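Local coordinates for protein ABC transporter permease (Klebsiella pneumoniae, PDB 5NUP) that is an outer-membrane lipoprotein of the MlaA family that probably binds phospholipids and helps remove them from the outer leaflet to maintain lipid asymmetry, at residues Asp15-Phe20 against Pro131-Pro136; Pro39-Trp44 against Glu176-Leu181. All blocks are in the same frame, centred on the assembly; numbering follows the deposited sequence.

Contact 1: Asp15-Phe20 against Pro131-Pro136; sequences DPLEGF and PYVQLP
The turn leading into helix 18-35 packs against the extended segment that runs into strand 133-135, the first arm of a two-stranded antiparallel hairpin, with Pro16 and Leu17 on Pro131 at one end and Phe20 beside Gln134 at the other. CB of Pro131 is the shared apolar point: CD1 of Leu17 reaches it at 3.7 Å and CD of Pro16 at 4.0 Å. The side chains of Pro16 and Pro131 cross at about a right angle, whereas Leu17 lies alongside Pro131 and points the same way. With CG placed beside its own backbone N (chi1 -54°), Leu17 carries the same CD1 on to the strand, where it just reaches CG2 of Val133 at 4.5 Å. Phe20 offers a ring edge: CE2 lies 3.3 Å from the carbonyl O of Gln134, which sits in the plane of the ring. Asp15 comes near the backbone of Tyr132, but its OD2 turns to helix 194-209, in a salt bridge with Arg199 and a hydrogen bond with Tyr195; the Tyr132 hydroxyl is hydrogen-bonded to Ser140 on the partner strand. Asn21, one residue beyond Phe20, adds weak hydrogen bonds to Tyr132 O and Gln134 N. A type I turn from Asp15 to Glu18 delivers Leu17 to the N-cap position, an arrangement typical of a helix start, here laid against one strand of a β-hairpin.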
# COMPACT_ATOMS: atom_id res chain seq x y z
N ASP F 15 53.58 41.05 -32.35
CA ASP F 15 52.76 42.25 -32.34
C ASP F 15 53.05 43.08 -33.58
O ASP F 15 53.58 44.20 -33.48
CB ASP F 15 52.98 43.07 -31.06
CG ASP F 15 51.68 43.68 -30.54
OD1 ASP F 15 50.69 43.75 -31.31
OD2 ASP F 15 51.62 44.05 -29.35
N PRO F 16 52.69 42.57 -34.77
CA PRO F 16 52.80 43.41 -35.97
C PRO F 16 51.90 44.62 -35.93
O PRO F 16 52.24 45.65 -36.53
CB PRO F 16 52.37 42.45 -37.10
CG PRO F 16 52.47 41.07 -36.52
CD PRO F 16 52.16 41.23 -35.07
N LEU F 17 50.77 44.55 -35.22
CA LEU F 17 49.85 45.67 -35.14
C LEU F 17 49.91 46.40 -33.80
O LEU F 17 48.95 47.08 -33.42
CB LEU F 17 48.42 45.21 -35.42
CG LEU F 17 48.06 44.43 -36.68
CD1 LEU F 17 47.67 42.99 -36.36
CD2 LEU F 17 46.89 45.22 -37.33
N GLU F 18 51.05 46.33 -33.11
CA GLU F 18 51.19 47.04 -31.84
C GLU F 18 50.83 48.51 -31.97
O GLU F 18 50.14 49.07 -31.11
CB GLU F 18 52.61 46.87 -31.32
CG GLU F 18 52.96 47.84 -30.23
CD GLU F 18 54.21 47.43 -29.50
OE1 GLU F 18 54.48 48.00 -28.42
OE2 GLU F 18 54.92 46.53 -30.01
N GLY F 19 51.29 49.16 -33.05
CA GLY F 19 50.92 50.54 -33.28
C GLY F 19 49.42 50.72 -33.38
O GLY F 19 48.83 51.55 -32.68
N PHE F 20 48.77 49.93 -34.24
CA PHE F 20 47.32 49.90 -34.31
C PHE F 20 46.71 49.59 -32.95
O PHE F 20 45.71 50.21 -32.55
CB PHE F 20 46.87 48.90 -35.39
CG PHE F 20 45.38 48.66 -35.46
CD1 PHE F 20 44.63 49.16 -36.51
CD2 PHE F 20 44.71 47.96 -34.44
CE1 PHE F 20 43.26 48.97 -36.57
CE2 PHE F 20 43.34 47.74 -34.49
CZ PHE F 20 42.61 48.24 -35.55
N PRO F 131 48.76 37.26 -34.81
CA PRO F 131 49.15 38.56 -34.23
C PRO F 131 48.64 38.77 -32.81
O PRO F 131 48.97 38.04 -31.88
CB PRO F 131 48.51 39.57 -35.20
CG PRO F 131 48.27 38.79 -36.47
CD PRO F 131 47.92 37.42 -36.00
N TYR F 132 47.86 39.83 -32.66
CA TYR F 132 47.12 40.18 -31.46
C TYR F 132 46.35 41.43 -31.86
O TYR F 132 46.83 42.55 -31.65
CB TYR F 132 48.03 40.44 -30.24
CG TYR F 132 47.31 41.15 -29.09
CD1 TYR F 132 48.01 41.90 -28.15
CD2 TYR F 132 45.93 41.07 -28.95
CE1 TYR F 132 47.34 42.56 -27.10
CE2 TYR F 132 45.26 41.72 -27.92
CZ TYR F 132 45.96 42.45 -27.00
OH TYR F 132 45.25 43.07 -25.99
N VAL F 133 45.16 41.27 -32.40
CA VAL F 133 44.39 42.44 -32.77
C VAL F 133 43.85 43.02 -31.48
O VAL F 133 43.69 42.33 -30.48
CB VAL F 133 43.28 42.07 -33.78
CG1 VAL F 133 42.61 43.29 -34.35
CG2 VAL F 133 43.83 41.20 -34.92
N GLN F 134 43.62 44.33 -31.46
CA GLN F 134 42.88 44.93 -30.37
C GLN F 134 41.68 45.64 -30.96
O GLN F 134 41.84 46.52 -31.81
CB GLN F 134 43.73 45.91 -29.57
CG GLN F 134 42.88 46.75 -28.69
CD GLN F 134 43.06 46.31 -27.28
OE1 GLN F 134 43.96 45.53 -27.00
NE2 GLN F 134 42.15 46.72 -26.40
N LEU F 135 40.55 45.29 -30.53
CA LEU F 135 39.51 45.96 -31.27
C LEU F 135 38.89 47.08 -30.43
O LEU F 135 38.88 47.01 -29.19
CB LEU F 135 38.40 44.99 -31.68
CG LEU F 135 38.55 43.93 -32.77
CD1 LEU F 135 38.63 44.59 -34.14
CD2 LEU F 135 39.72 43.06 -32.53
N PRO F 136 38.38 48.12 -31.08
CA PRO F 136 37.61 49.13 -30.35
C PRO F 136 36.29 48.54 -29.91
O PRO F 136 35.61 47.86 -30.69
CB PRO F 136 37.42 50.25 -31.38
CG PRO F 136 37.57 49.57 -32.71
CD PRO F 136 38.62 48.52 -32.49

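Contact 2: Pro39-Trp44 against Glu176-Leu181; sequences PVAVAW and ETRAQL
The indole of Trp44 and the carboxylate of Glu176 meet at the ring's edge, their planes steeply inclined to each other. OE2 of Glu176 lies in the indole plane and accepts the hydrogen bond from NE1 of Trp44 at 2.9 Å, nearly straight at 164°. Relative to the acid, the donor stands well above the carboxylate plane. CB of Ala179 approaches the five-membered ring obliquely, 3.6 Å from CD1 of Trp44. Trp44 holds CG anti to its backbone N (chi1 -169°), which swings the indole across to the other helix, while the bend at chi2 of Glu176 brings its carboxylate round to the pyrrole N-H. The other oxygen, OE1, forms a salt bridge with Arg53, so both carboxylate oxygens are engaged, an arrangement that would probably stabilise its negative charge.

Nearer the crossing point the backbones close in on small residues. CB of Ala41 lies 3.5 Å from CG of Arg178 and 4.2 Å from CB of Ala179, and the CA atoms of the two alanines are 4.5 Å apart. Arg178 supplies only its aliphatic stem here; NE forms a salt bridge with Asp33 of helix 18-35. The short helical segments cross nearly perpendicularly, at -81°, with axes 8.3 Å apart at closest approach. Helix 38-47 thus lies across the C-terminal end of helix 163-180, with Val172 and Ile175 of that helix also touching Trp44, and helix 50-62 flanks the contact through Arg53, which packs on Trp44 and Ala179.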
# COMPACT_ATOMS: atom_id res chain seq x y z
N PRO F 39 30.09 53.30 -16.06
CA PRO F 39 28.76 53.69 -15.59
C PRO F 39 27.73 52.57 -15.74
O PRO F 39 26.90 52.37 -14.84
CB PRO F 39 28.40 54.90 -16.47
CG PRO F 39 29.68 55.35 -17.09
CD PRO F 39 30.78 54.40 -16.75
N VAL F 40 27.77 51.82 -16.85
CA VAL F 40 26.83 50.71 -17.02
C VAL F 40 27.13 49.59 -16.02
O VAL F 40 26.20 48.92 -15.55
CB VAL F 40 26.86 50.20 -18.47
CG1 VAL F 40 25.99 49.00 -18.60
CG2 VAL F 40 26.33 51.24 -19.40
N ALA F 41 28.38 49.41 -15.63
CA ALA F 41 28.67 48.35 -14.68
C ALA F 41 28.39 48.76 -13.24
O ALA F 41 28.12 47.88 -12.41
CB ALA F 41 30.12 47.89 -14.79
N VAL F 42 28.45 50.06 -12.91
CA VAL F 42 28.07 50.44 -11.56
C VAL F 42 26.55 50.45 -11.42
O VAL F 42 26.02 50.04 -10.39
CB VAL F 42 28.66 51.79 -11.13
CG1 VAL F 42 30.16 51.75 -11.19
CG2 VAL F 42 28.10 52.92 -11.95
N ALA F 43 25.84 50.85 -12.48
CA ALA F 43 24.38 50.72 -12.45
C ALA F 43 23.98 49.26 -12.29
O ALA F 43 23.03 48.95 -11.56
CB ALA F 43 23.78 51.33 -13.72
N TRP F 44 24.70 48.35 -12.96
CA TRP F 44 24.48 46.92 -12.79
C TRP F 44 24.69 46.52 -11.33
O TRP F 44 23.86 45.82 -10.74
CB TRP F 44 25.45 46.16 -13.71
CG TRP F 44 25.22 44.67 -13.87
CD1 TRP F 44 25.88 43.66 -13.23
CD2 TRP F 44 24.30 44.04 -14.77
NE1 TRP F 44 25.41 42.44 -13.67
CE2 TRP F 44 24.44 42.65 -14.61
CE3 TRP F 44 23.35 44.51 -15.69
CZ2 TRP F 44 23.68 41.74 -15.33
CZ3 TRP F 44 22.60 43.61 -16.40
CH2 TRP F 44 22.76 42.24 -16.21
N GLU F 176 28.80 42.04 -16.65
CA GLU F 176 29.02 41.39 -15.37
C GLU F 176 30.51 41.33 -15.05
O GLU F 176 30.95 41.76 -13.98
CB GLU F 176 28.36 40.01 -15.33
CG GLU F 176 28.74 39.21 -14.09
CD GLU F 176 28.01 39.69 -12.84
OE1 GLU F 176 28.67 39.79 -11.78
OE2 GLU F 176 26.80 39.98 -12.93
N THR F 177 31.31 40.87 -16.02
CA THR F 177 32.76 40.87 -15.84
C THR F 177 33.29 42.25 -15.48
O THR F 177 34.18 42.38 -14.62
CB THR F 177 33.44 40.35 -17.12
OG1 THR F 177 32.92 39.06 -17.45
CG2 THR F 177 34.96 40.29 -16.92
N ARG F 178 32.80 43.30 -16.14
CA ARG F 178 33.19 44.65 -15.74
C ARG F 178 32.65 44.97 -14.36
O ARG F 178 33.34 45.57 -13.53
CB ARG F 178 32.73 45.68 -16.78
CG ARG F 178 33.16 47.12 -16.44
CD ARG F 178 34.67 47.18 -16.42
NE ARG F 178 35.24 48.52 -16.25
CZ ARG F 178 35.82 48.95 -15.13
NH1 ARG F 178 35.89 48.14 -14.08
NH2 ARG F 178 36.31 50.18 -15.07
N ALA F 179 31.40 44.58 -14.08
CA ALA F 179 30.83 44.84 -12.77
C ALA F 179 31.68 44.20 -11.67
O ALA F 179 31.89 44.79 -10.61
CB ALA F 179 29.38 44.34 -12.70
N GLN F 180 32.18 42.98 -11.91
CA GLN F 180 33.02 42.38 -10.88
C GLN F 180 34.39 43.06 -10.83
O GLN F 180 34.92 43.29 -9.74
CB GLN F 180 33.15 40.88 -11.09
CG GLN F 180 31.83 40.25 -11.41
CD GLN F 180 31.71 38.86 -10.86
OE1 GLN F 180 30.63 38.46 -10.46
NE2 GLN F 180 32.83 38.15 -10.76
N LEU F 181 34.95 43.42 -11.98
CA LEU F 181 36.21 44.17 -11.96
C LEU F 181 36.05 45.59 -11.41
O LEU F 181 37.04 46.31 -11.37
CB LEU F 181 36.84 44.26 -13.35
CG LEU F 181 37.35 43.02 -14.08
CD1 LEU F 181 37.54 43.35 -15.55
CD2 LEU F 181 38.67 42.60 -13.46

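From the N terminus, the chain passes the first half of contact 1 at the start of helix 18-35 and, directly after that helix, the first half of contact 2 on helix 38-47. It then runs through the helices from 50-62 to 118-124 before segment 131-136 closes contact 1 and, after the hairpin, the end of helix 163-180 closes contact 2. The segments alternate, so the two loops cross. Contact 1 ties the helix start to the hairpin; contact 2 joins helix 38-47 to the C-terminal end of helix 163-180. Their centres are 26 Å apart and they do not touch, but helix 18-35 spans between them, starting in contact 1 and carrying Asp33, the partner of Arg178.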